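Local coordinates for protein xenavidin (PDB 2UZ2) that binds the vitamin biotin inside a beta-barrel, as a frog member of the avidin family, at residues S18-E23 / S49-Y54; G80-N85 / E90-M95; G64-W69 / D73-W78. One frame throughout, in Å; residues are numbered along the deposited sequence.

Interaction 1: residues S18-E23 / S49-Y54; sequences SNLIIE and SPLTGY. With BTN (biotin), chain D.
L20 and L51 meet in a small, buried leucine-to-leucine contact inside the eight-stranded antiparallel barrel of the avidin fold. Their strands, 19-25 and 49-55, are not neighbours: strand 30-36 runs between them, so no backbone hydrogen bond links 18-23 with 49-54, and what joins them is two methyl groups reaching past the intervening strand. CD1 of L20 lies 3.4 Å from CD2 of L51, closer than methyl groups usually pack, and the two side chains cross at about a right angle. L20 sends CG to the side away from its own amide nitrogen (chi1 162°), which brings the CD1 branch round to L51. The CA–CB bond of L51 is directed toward 18-23. Its chi2 of 92° falls outside the usual staggered positions, an unusual torsion that, with the short methyl contact, suggests a tight fit. The same CD2 of L51 also comes within 4.2 Å of the backbone O of I21. F65 on strand 62-68 and W12 on strand 10-14 pack against L20, while F31 and V67 pack against L51, so the pair belongs to the apolar core of the barrel.

Just before strand 19-25, S18 belongs to the biotin pocket. Its OG accepts a hydrogen bond from S38 N, which leaves the hydroxyl proton to point at biotin, a ligand that Y35 OH and T37 OG1 bind too. S18 OG donates to the ureido oxygen O3 of biotin over 2.7 Å.

Interaction 2: residues G80-N85 / E90-M95; sequences GQCFLN and EILHTM
Strands 80-84 and 90-95 run antiparallel as the distal half of a beta hairpin, their short axes approaching to 4.6 Å with 159° between their directions. Two hydrogen-bonded pairs hold the backbones: Q81 with H93 and F83 with I91, each bonded both ways, with F83 N 2.9 Å from I91 O. G80 faces T94 in a non-hydrogen-bonded pair. With no side chain in the way, the CA of G80 comes within 2.9 Å of H93 O.

On the face carrying C82 and L92, the sulfur SG of C82 touches CD2 of L92 at 3.5 Å. C82 has turned SG away from its backbone N (chi1 -172°), and the same sulfur is tied to C6 in a disulfide that fastens the N-terminal segment to this hairpin. Further out on this face, L84 CD2 lies 3.9 Å from E90 CG, while the carboxylate of E90 goes to R121 in a salt bridge. The other face carries F83, I91 and H93. F83 CD2 meets the edge of the H93 imidazole at CD2, 3.7 Å away, the two side chains crossing at about a right angle. Both ring nitrogens of H93 are engaged, ND1 with T118 OG1 and NE2 with E105 of a second subunit. At the turn end, N85 gives OD1 to the backbone N of E89, and its ND2 touches CD1 of I91 in the conformer modelled here.

In the barrel, strand 75-84 pairs on its far side with strand 62-68 and strand 90-99 with strand 112-121, while L92 packs inward on W12, F63 and F119.

Interaction 3: residues G64-W69 / D73-W78; sequences GFTVHW and DSITVW. With BTN (biotin), chain D.
F65 and W78, V67 and T76, and finally W69 and T76 link the two arms of this hairpin by hydrogen bonds. The backbones of F65 and W78 are joined in both directions. V67 N reaches T76 O at 2.8 Å, whereas the return bond is weak. The indole N-H of W69 binds T76 OG1 at 2.9 Å, with the hydroxyl in the ring plane, which fixes the turn of the indole.

Aromatic contacts come next. The F65 ring lies nearly parallel to the five-membered ring of W78 (17°) but slid well aside, and CB of W78 makes a CH-pi contact with the F65 face, 4.0 Å from its centroid. F65 reaches it because its chi1 of 60° swings the ring toward the other strand. W69 brings CZ2 to CH2 of W78 at 3.7 Å, at the edge of the W78 indole, the two side chains crossing at about a right angle.

Biotin completes the set. Its C9 lies over the centre of one W69 face, with V67 CG1 near the rim of the opposite face. T76 OG1 lies 3.1 Å from S1, and S74 OG donates to carboxylate oxygen O11 at 2.8 Å. These tryptophans form part of the biotin pocket.

Strand 62-68 also pairs with strand 49-55 and strand 75-84 with strand 90-99. V77 packs on W78 of a second subunit.

How the interactions relate
From the N terminus, interaction 1 comes first, closing a long loop that takes in strand 30-36 and reaching across the inside of the barrel. Interactions 3 and 2 follow in that order, each a hairpin closing a short turn; the three lie in series along the chain, and none nests or crosses. Probable hydrogen bonds such as T66 N to T52 O set strand 49-55 of interaction 1 next to strand 62-68 of interaction 3. Interactions 3 and 2 share strand 75-84. L20 also packs on L92, joining interactions 1 and 2 through the core. S18 of interaction 1 holds the ureido oxygen of biotin, while interaction 3 reaches from the ring sulfur to the carboxylate.

Interaction 1: residues S18-E23 / S49-Y54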
loop_
_atom_site.group_PDB
_atom_site.type_symbol
_atom_site.label_atom_id
_atom_site.label_comp_id
_atom_site.label_asym_id
_atom_site.label_seq_id
_atom_site.Cartn_x
_atom_site.Cartn_y
_atom_site.Cartn_z
ATOM N N SER B 18 12.110 -15.449 7.414
ATOM C CA SER B 18 11.241 -15.278 8.580
ATOM C C SER B 18 10.330 -16.488 8.730
ATOM O O SER B 18 9.988 -17.125 7.741
ATOM C CB SER B 18 10.389 -14.012 8.474
ATOM O OG SER B 18 11.254 -12.896 8.341
ATOM N N ASN B 19 9.984 -16.781 9.973
ATOM C CA ASN B 19 9.240 -17.976 10.315
ATOM C C ASN B 19 7.887 -17.606 10.922
ATOM O O ASN B 19 7.834 -16.923 11.955
ATOM C CB ASN B 19 10.109 -18.753 11.303
ATOM C CG ASN B 19 9.472 -20.011 11.797
ATOM O OD1 ASN B 19 8.880 -20.769 11.018
ATOM N ND2 ASN B 19 9.624 -20.283 13.100
ATOM N N LEU B 20 6.792 -18.061 10.284
ATOM C CA LEU B 20 5.426 -17.813 10.757
ATOM C C LEU B 20 4.921 -19.136 11.331
ATOM O O LEU B 20 5.013 -20.137 10.647
ATOM C CB LEU B 20 4.544 -17.355 9.585
ATOM C CG LEU B 20 3.025 -17.467 9.792
ATOM C CD1 LEU B 20 2.527 -16.477 10.898
ATOM C CD2 LEU B 20 2.321 -17.252 8.445
ATOM N N ILE B 21 4.448 -19.141 12.568
ATOM C CA ILE B 21 3.903 -20.403 13.146
ATOM C C ILE B 21 2.485 -20.121 13.558
ATOM O O ILE B 21 2.216 -19.193 14.316
ATOM C CB ILE B 21 4.730 -20.942 14.336
ATOM C CG1 ILE B 21 6.167 -21.213 13.890
ATOM C CG2 ILE B 21 4.045 -22.260 14.892
ATOM C CD1 ILE B 21 7.070 -21.761 15.007
ATOM N N ILE B 22 1.560 -20.910 13.047
ATOM C CA ILE B 22 0.152 -20.790 13.465
ATOM C C ILE B 22 -0.155 -21.994 14.329
ATOM O O ILE B 22 -0.076 -23.143 13.856
ATOM C CB ILE B 22 -0.789 -20.620 12.246
ATOM C CG1 ILE B 22 -0.487 -19.249 11.617
ATOM C CG2 ILE B 22 -2.289 -20.632 12.685
ATOM C CD1 ILE B 22 -1.197 -18.900 10.342
ATOM N N GLU B 23 -0.492 -21.707 15.591
ATOM C CA GLU B 23 -0.600 -22.695 16.672
ATOM C C GLU B 23 -1.932 -23.438 16.594
ATOM O O GLU B 23 -1.989 -24.643 16.806
ATOM C CB GLU B 23 -0.526 -21.996 18.048
ATOM C CG GLU B 23 0.845 -21.448 18.477
ATOM C CD GLU B 23 0.771 -20.285 19.517
ATOM O OE1 GLU B 23 -0.345 -19.889 19.987
ATOM O OE2 GLU B 23 1.839 -19.749 19.873
ATOM N N SER B 49 7.594 -13.156 18.479
ATOM C CA SER B 49 6.525 -12.232 18.813
ATOM C C SER B 49 5.163 -12.844 18.552
ATOM O O SER B 49 5.012 -13.656 17.646
ATOM C CB SER B 49 6.717 -10.926 18.001
ATOM O OG SER B 49 7.978 -10.315 18.344
ATOM N N PRO B 50 4.168 -12.497 19.377
ATOM C CA PRO B 50 2.859 -13.124 19.213
ATOM C C PRO B 50 2.019 -12.543 18.079
ATOM O O PRO B 50 2.178 -11.384 17.713
ATOM C CB PRO B 50 2.184 -12.824 20.543
ATOM C CG PRO B 50 2.766 -11.453 20.952
ATOM C CD PRO B 50 4.213 -11.564 20.520
ATOM N N LEU B 51 1.068 -13.337 17.584
ATOM C CA LEU B 51 0.142 -12.839 16.585
ATOM C C LEU B 51 -1.256 -13.362 16.851
ATOM O O LEU B 51 -1.422 -14.424 17.492
ATOM C CB LEU B 51 0.573 -13.267 15.168
ATOM C CG LEU B 51 0.520 -14.770 14.823
ATOM C CD1 LEU B 51 -0.785 -15.227 14.187
ATOM C CD2 LEU B 51 1.659 -15.070 13.872
ATOM N N THR B 52 -2.233 -12.626 16.327
ATOM C CA THR B 52 -3.654 -13.059 16.356
ATOM C C THR B 52 -4.266 -12.672 15.015
ATOM O O THR B 52 -3.898 -11.631 14.429
ATOM C CB THR B 52 -4.467 -12.362 17.474
ATOM O OG1 THR B 52 -5.732 -13.031 17.629
ATOM C CG2 THR B 52 -4.742 -10.879 17.131
ATOM N N GLY B 53 -5.192 -13.489 14.517
ATOM C CA GLY B 53 -5.846 -13.139 13.271
ATOM C C GLY B 53 -7.010 -14.058 12.997
ATOM O O GLY B 53 -7.529 -14.740 13.906
ATOM N N TYR B 54 -7.453 -14.004 11.750
ATOM C CA TYR B 54 -8.586 -14.844 11.296
ATOM C C TYR B 54 -8.344 -15.323 9.901
ATOM O O TYR B 54 -7.780 -14.582 9.079
ATOM C CB TYR B 54 -9.856 -14.038 11.197
ATOM C CG TYR B 54 -10.447 -13.473 12.452
ATOM C CD1 TYR B 54 -11.260 -14.225 13.291
ATOM C CD2 TYR B 54 -10.217 -12.128 12.721
ATOM C CE1 TYR B 54 -11.818 -13.624 14.445
ATOM C CE2 TYR B 54 -10.741 -11.545 13.766
ATOM C CZ TYR B 54 -11.502 -12.239 14.629
ATOM O OH TYR B 54 -11.989 -11.551 15.690
HETATM C C11 BTN D . 10.775 -3.410 13.956
HETATM O O11 BTN D . 10.382 -2.312 14.414
HETATM O O12 BTN D . 11.971 -3.491 13.584
HETATM C C10 BTN D . 9.849 -4.609 13.858
HETATM C C9 BTN D . 10.359 -5.663 12.882
HETATM C C8 BTN D . 9.787 -5.434 11.472
HETATM C C7 BTN D . 9.812 -6.684 10.610
HETATM C C2 BTN D . 9.209 -6.454 9.217
HETATM S S1 BTN D . 7.550 -6.278 9.301
HETATM C C6 BTN D . 7.336 -6.768 7.551
HETATM C C5 BTN D . 8.519 -7.581 7.056
HETATM N N1 BTN D . 8.281 -9.020 6.912
HETATM C C3 BTN D . 9.106 -9.712 7.713
HETATM O O3 BTN D . 9.397 -11.086 7.628
HETATM N N2 BTN D . 9.672 -8.898 8.600
HETATM C C4 BTN D . 9.569 -7.513 8.163
#

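Interaction 2: residues G80-N85 / E90-M95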
loop_
_atom_site.group_PDB
_atom_site.type_symbol
_atom_site.label_atom_id
_atom_site.label_comp_id
_atom_site.label_asym_id
_atom_site.label_seq_id
_atom_site.Cartn_x
_atom_site.Cartn_y
_atom_site.Cartn_z
ATOM N N GLY B 80 -3.806 -11.946 3.135
ATOM C CA GLY B 80 -3.445 -12.696 1.948
ATOM C C GLY B 80 -4.413 -13.796 1.675
ATOM O O GLY B 80 -5.491 -13.851 2.271
ATOM N N GLN B 81 -3.995 -14.685 0.795
ATOM C CA GLN B 81 -4.810 -15.821 0.420
ATOM C C GLN B 81 -3.904 -17.010 0.185
ATOM O O GLN B 81 -2.805 -16.874 -0.325
ATOM C CB GLN B 81 -5.648 -15.506 -0.816
ATOM C CG GLN B 81 -6.758 -16.574 -1.128
ATOM C CD GLN B 81 -7.709 -16.163 -2.252
ATOM O OE1 GLN B 81 -7.592 -15.080 -2.836
ATOM N NE2 GLN B 81 -8.632 -17.049 -2.585
ATOM N N CYS B 82 -4.389 -18.187 0.563
ATOM C CA CYS B 82 -3.672 -19.430 0.314
ATOM C C CYS B 82 -4.119 -20.086 -0.998
ATOM O O CYS B 82 -5.333 -20.217 -1.276
ATOM C CB CYS B 82 -3.897 -20.399 1.489
ATOM S SG CYS B 82 -2.856 -21.898 1.387
ATOM N N PHE B 83 -3.139 -20.511 -1.798
ATOM C CA PHE B 83 -3.422 -21.277 -3.011
ATOM C C PHE B 83 -2.569 -22.551 -3.039
ATOM O O PHE B 83 -1.656 -22.721 -2.215
ATOM C CB PHE B 83 -3.113 -20.429 -4.249
ATOM C CG PHE B 83 -3.924 -19.162 -4.359
ATOM C CD1 PHE B 83 -5.185 -19.173 -4.959
ATOM C CD2 PHE B 83 -3.407 -17.950 -3.908
ATOM C CE1 PHE B 83 -5.918 -17.982 -5.080
ATOM C CE2 PHE B 83 -4.141 -16.753 -4.027
ATOM C CZ PHE B 83 -5.394 -16.785 -4.632
ATOM N N LEU B 84 -2.883 -23.464 -3.949
ATOM C CA LEU B 84 -1.939 -24.517 -4.300
ATOM C C LEU B 84 -1.250 -24.124 -5.595
ATOM O O LEU B 84 -1.921 -23.745 -6.564
ATOM C CB LEU B 84 -2.648 -25.866 -4.454
ATOM C CG LEU B 84 -3.324 -26.394 -3.183
ATOM C CD1 LEU B 84 -4.040 -27.705 -3.424
ATOM C CD2 LEU B 84 -2.293 -26.552 -2.042
ATOM N N ASN B 85 0.081 -24.203 -5.621
ATOM C CA ASN B 85 0.829 -23.915 -6.846
ATOM C C ASN B 85 0.762 -25.071 -7.853
ATOM O O ASN B 85 0.009 -26.045 -7.662
ATOM C CB ASN B 85 2.285 -23.499 -6.538
ATOM C CG ASN B 85 3.142 -24.651 -5.975
ATOM O OD1 ASN B 85 2.769 -25.825 -6.029
ATOM N ND2 ASN B 85 4.300 -24.300 -5.420
ATOM N N GLU B 90 1.403 -25.794 -0.961
ATOM C CA GLU B 90 0.639 -24.681 -0.386
ATOM C C GLU B 90 1.487 -23.432 -0.381
ATOM O O GLU B 90 2.699 -23.474 -0.055
ATOM C CB GLU B 90 0.244 -24.932 1.071
ATOM C CG GLU B 90 -0.400 -26.225 1.402
ATOM C CD GLU B 90 -0.202 -26.578 2.873
ATOM O OE1 GLU B 90 0.871 -27.111 3.224
ATOM O OE2 GLU B 90 -1.113 -26.333 3.674
ATOM N N ILE B 91 0.868 -22.310 -0.761
ATOM C CA ILE B 91 1.563 -21.025 -0.776
ATOM C C ILE B 91 0.638 -19.934 -0.240
ATOM O O ILE B 91 -0.553 -19.916 -0.570
ATOM C CB ILE B 91 2.085 -20.648 -2.202
ATOM C CG1 ILE B 91 2.967 -21.773 -2.779
ATOM C CG2 ILE B 91 2.810 -19.298 -2.192
ATOM C CD1 ILE B 91 3.798 -21.363 -3.984
ATOM N N LEU B 92 1.176 -19.049 0.590
ATOM C CA LEU B 92 0.380 -17.935 1.071
ATOM C C LEU B 92 0.916 -16.696 0.376
ATOM O O LEU B 92 2.086 -16.331 0.598
ATOM C CB LEU B 92 0.516 -17.752 2.579
ATOM C CG LEU B 92 0.396 -18.990 3.460
ATOM C CD1 LEU B 92 0.564 -18.617 4.924
ATOM C CD2 LEU B 92 -0.956 -19.627 3.230
ATOM N N HIS B 93 0.080 -16.055 -0.436
ATOM C CA HIS B 93 0.387 -14.741 -0.996
ATOM C C HIS B 93 -0.126 -13.654 -0.077
ATOM O O HIS B 93 -1.322 -13.562 0.160
ATOM C CB HIS B 93 -0.218 -14.555 -2.403
ATOM C CG HIS B 93 0.417 -15.399 -3.457
ATOM N ND1 HIS B 93 1.765 -15.354 -3.736
ATOM C CD2 HIS B 93 -0.122 -16.250 -4.353
ATOM C CE1 HIS B 93 2.035 -16.189 -4.725
ATOM N NE2 HIS B 93 0.906 -16.752 -5.112
ATOM N N THR B 94 0.777 -12.794 0.404
ATOM C CA THR B 94 0.430 -11.761 1.367
ATOM C C THR B 94 0.961 -10.385 0.976
ATOM O O THR B 94 1.932 -10.245 0.243
ATOM C CB THR B 94 1.002 -12.046 2.781
ATOM O OG1 THR B 94 2.408 -11.790 2.820
ATOM C CG2 THR B 94 0.676 -13.550 3.215
ATOM N N MET B 95 0.260 -9.397 1.494
ATOM C CA MET B 95 0.827 -8.071 1.561
ATOM C C MET B 95 0.739 -7.603 2.988
ATOM O O MET B 95 -0.066 -8.128 3.789
ATOM C CB MET B 95 0.095 -7.160 0.615
ATOM C CG MET B 95 0.202 -7.699 -0.796
ATOM S SD MET B 95 -0.190 -6.446 -1.970
ATOM C CE MET B 95 1.343 -5.501 -1.922
#

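Interaction 3: residues G64-W69 / D73-W78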
loop_
_atom_site.group_PDB
_atom_site.type_symbol
_atom_site.label_atom_id
_atom_site.label_comp_id
_atom_site.label_asym_id
_atom_site.label_seq_id
_atom_site.Cartn_x
_atom_site.Cartn_y
_atom_site.Cartn_z
ATOM N N GLY B 64 -6.063 -12.763 7.694
ATOM C CA GLY B 64 -5.272 -11.588 8.073
ATOM C C GLY B 64 -4.776 -11.788 9.478
ATOM O O GLY B 64 -5.400 -12.517 10.255
ATOM N N PHE B 65 -3.671 -11.133 9.831
ATOM C CA PHE B 65 -3.221 -11.203 11.229
ATOM C C PHE B 65 -2.349 -10.028 11.596
ATOM O O PHE B 65 -1.838 -9.333 10.714
ATOM C CB PHE B 65 -2.489 -12.532 11.536
ATOM C CG PHE B 65 -1.235 -12.756 10.692
ATOM C CD1 PHE B 65 0.013 -12.308 11.140
ATOM C CD2 PHE B 65 -1.313 -13.462 9.502
ATOM C CE1 PHE B 65 1.145 -12.567 10.394
ATOM C CE2 PHE B 65 -0.178 -13.708 8.723
ATOM C CZ PHE B 65 1.068 -13.240 9.182
ATOM N N THR B 66 -2.199 -9.817 12.891
ATOM C CA THR B 66 -1.351 -8.710 13.404
ATOM C C THR B 66 -0.239 -9.340 14.229
ATOM O O THR B 66 -0.531 -10.259 15.028
ATOM C CB THR B 66 -2.179 -7.826 14.359
ATOM O OG1 THR B 66 -3.379 -7.348 13.704
ATOM C CG2 THR B 66 -1.346 -6.653 14.929
ATOM N N VAL B 67 0.990 -8.818 14.089
ATOM C CA VAL B 67 2.097 -9.240 14.937
ATOM C C VAL B 67 2.407 -8.111 15.891
ATOM O O VAL B 67 2.570 -6.976 15.480
ATOM C CB VAL B 67 3.350 -9.625 14.129
ATOM C CG1 VAL B 67 4.524 -9.912 15.063
ATOM C CG2 VAL B 67 3.062 -10.885 13.304
ATOM N N HIS B 68 2.460 -8.434 17.176
ATOM C CA HIS B 68 2.766 -7.471 18.248
ATOM C C HIS B 68 4.247 -7.620 18.608
ATOM O O HIS B 68 4.602 -8.372 19.496
ATOM C CB HIS B 68 1.840 -7.819 19.418
ATOM C CG HIS B 68 1.959 -6.936 20.626
ATOM N ND1 HIS B 68 2.560 -5.700 20.622
ATOM C CD2 HIS B 68 1.482 -7.120 21.880
ATOM C CE1 HIS B 68 2.509 -5.185 21.844
ATOM N NE2 HIS B 68 1.820 -6.014 22.613
ATOM N N TRP B 69 5.113 -6.904 17.888
ATOM C CA TRP B 69 6.562 -7.136 18.024
ATOM C C TRP B 69 6.954 -6.962 19.479
ATOM O O TRP B 69 6.655 -5.924 20.086
ATOM C CB TRP B 69 7.363 -6.154 17.150
ATOM C CG TRP B 69 7.010 -6.296 15.705
ATOM C CD1 TRP B 69 6.318 -5.396 14.948
ATOM C CD2 TRP B 69 7.299 -7.415 14.851
ATOM N NE1 TRP B 69 6.160 -5.878 13.659
ATOM C CE2 TRP B 69 6.747 -7.124 13.579
ATOM C CE3 TRP B 69 7.968 -8.641 15.043
ATOM C CZ2 TRP B 69 6.846 -8.009 12.478
ATOM C CZ3 TRP B 69 8.052 -9.537 13.953
ATOM C CH2 TRP B 69 7.508 -9.210 12.689
ATOM N N ASP B 73 8.483 -0.759 19.247
ATOM C CA ASP B 73 7.137 -0.159 19.374
ATOM C C ASP B 73 6.327 -0.194 18.083
ATOM O O ASP B 73 5.259 0.445 17.988
ATOM C CB ASP B 73 7.218 1.269 19.948
ATOM C CG ASP B 73 7.819 1.303 21.355
ATOM O OD1 ASP B 73 7.629 0.323 22.113
ATOM O OD2 ASP B 73 8.489 2.304 21.701
ATOM N N SER B 74 6.784 -1.004 17.119
ATOM C CA SER B 74 6.103 -1.194 15.827
ATOM C C SER B 74 5.016 -2.257 15.861
ATOM O O SER B 74 4.931 -3.056 16.801
ATOM C CB SER B 74 7.124 -1.630 14.771
ATOM O OG SER B 74 8.143 -0.650 14.643
ATOM N N ILE B 75 4.165 -2.262 14.838
ATOM C CA ILE B 75 3.144 -3.299 14.638
ATOM C C ILE B 75 3.171 -3.610 13.151
ATOM O O ILE B 75 3.477 -2.728 12.341
ATOM C CB ILE B 75 1.727 -2.772 14.986
ATOM C CG1 ILE B 75 1.540 -2.519 16.505
ATOM C CG2 ILE B 75 0.664 -3.716 14.400
ATOM C CD1 ILE B 75 1.446 -3.788 17.375
ATOM N N THR B 76 2.951 -4.868 12.788
ATOM C CA THR B 76 2.780 -5.198 11.362
ATOM C C THR B 76 1.521 -6.025 11.197
ATOM O O THR B 76 1.232 -6.883 12.046
ATOM C CB THR B 76 3.970 -5.983 10.806
ATOM O OG1 THR B 76 5.173 -5.242 11.058
ATOM C CG2 THR B 76 3.814 -6.235 9.284
ATOM N N VAL B 77 0.794 -5.741 10.122
ATOM C CA VAL B 77 -0.391 -6.544 9.749
ATOM C C VAL B 77 -0.144 -7.150 8.383
ATOM O O VAL B 77 0.482 -6.527 7.531
ATOM C CB VAL B 77 -1.722 -5.732 9.771
ATOM C CG1 VAL B 77 -2.089 -5.303 11.243
ATOM C CG2 VAL B 77 -1.675 -4.479 8.841
ATOM N N TRP B 78 -0.619 -8.382 8.202
ATOM C CA TRP B 78 -0.566 -9.064 6.900
ATOM C C TRP B 78 -1.961 -9.495 6.517
ATOM O O TRP B 78 -2.761 -9.913 7.372
ATOM C CB TRP B 78 0.219 -10.374 6.999
ATOM C CG TRP B 78 1.726 -10.288 7.045
ATOM C CD1 TRP B 78 2.587 -10.610 6.031
ATOM C CD2 TRP B 78 2.546 -10.008 8.187
ATOM N NE1 TRP B 78 3.891 -10.548 6.463
ATOM C CE2 TRP B 78 3.894 -10.165 7.779
ATOM C CE3 TRP B 78 2.273 -9.623 9.516
ATOM C CZ2 TRP B 78 4.970 -9.950 8.649
ATOM C CZ3 TRP B 78 3.341 -9.424 10.383
ATOM C CH2 TRP B 78 4.657 -9.580 9.961
HETATM C C11 BTN D . 10.775 -3.410 13.956
HETATM O O11 BTN D . 10.382 -2.312 14.414
HETATM O O12 BTN D . 11.971 -3.491 13.584
HETATM C C10 BTN D . 9.849 -4.609 13.858
HETATM C C9 BTN D . 10.359 -5.663 12.882
HETATM C C8 BTN D . 9.787 -5.434 11.472
HETATM C C7 BTN D . 9.812 -6.684 10.610
HETATM C C2 BTN D . 9.209 -6.454 9.217
HETATM S S1 BTN D . 7.550 -6.278 9.301
HETATM C C6 BTN D . 7.336 -6.768 7.551
HETATM C C5 BTN D . 8.519 -7.581 7.056
HETATM N N1 BTN D . 8.281 -9.020 6.912
HETATM C C3 BTN D . 9.106 -9.712 7.713
HETATM O O3 BTN D . 9.397 -11.086 7.628
HETATM N N2 BTN D . 9.672 -8.898 8.600
HETATM C C4 BTN D . 9.569 -7.513 8.163
#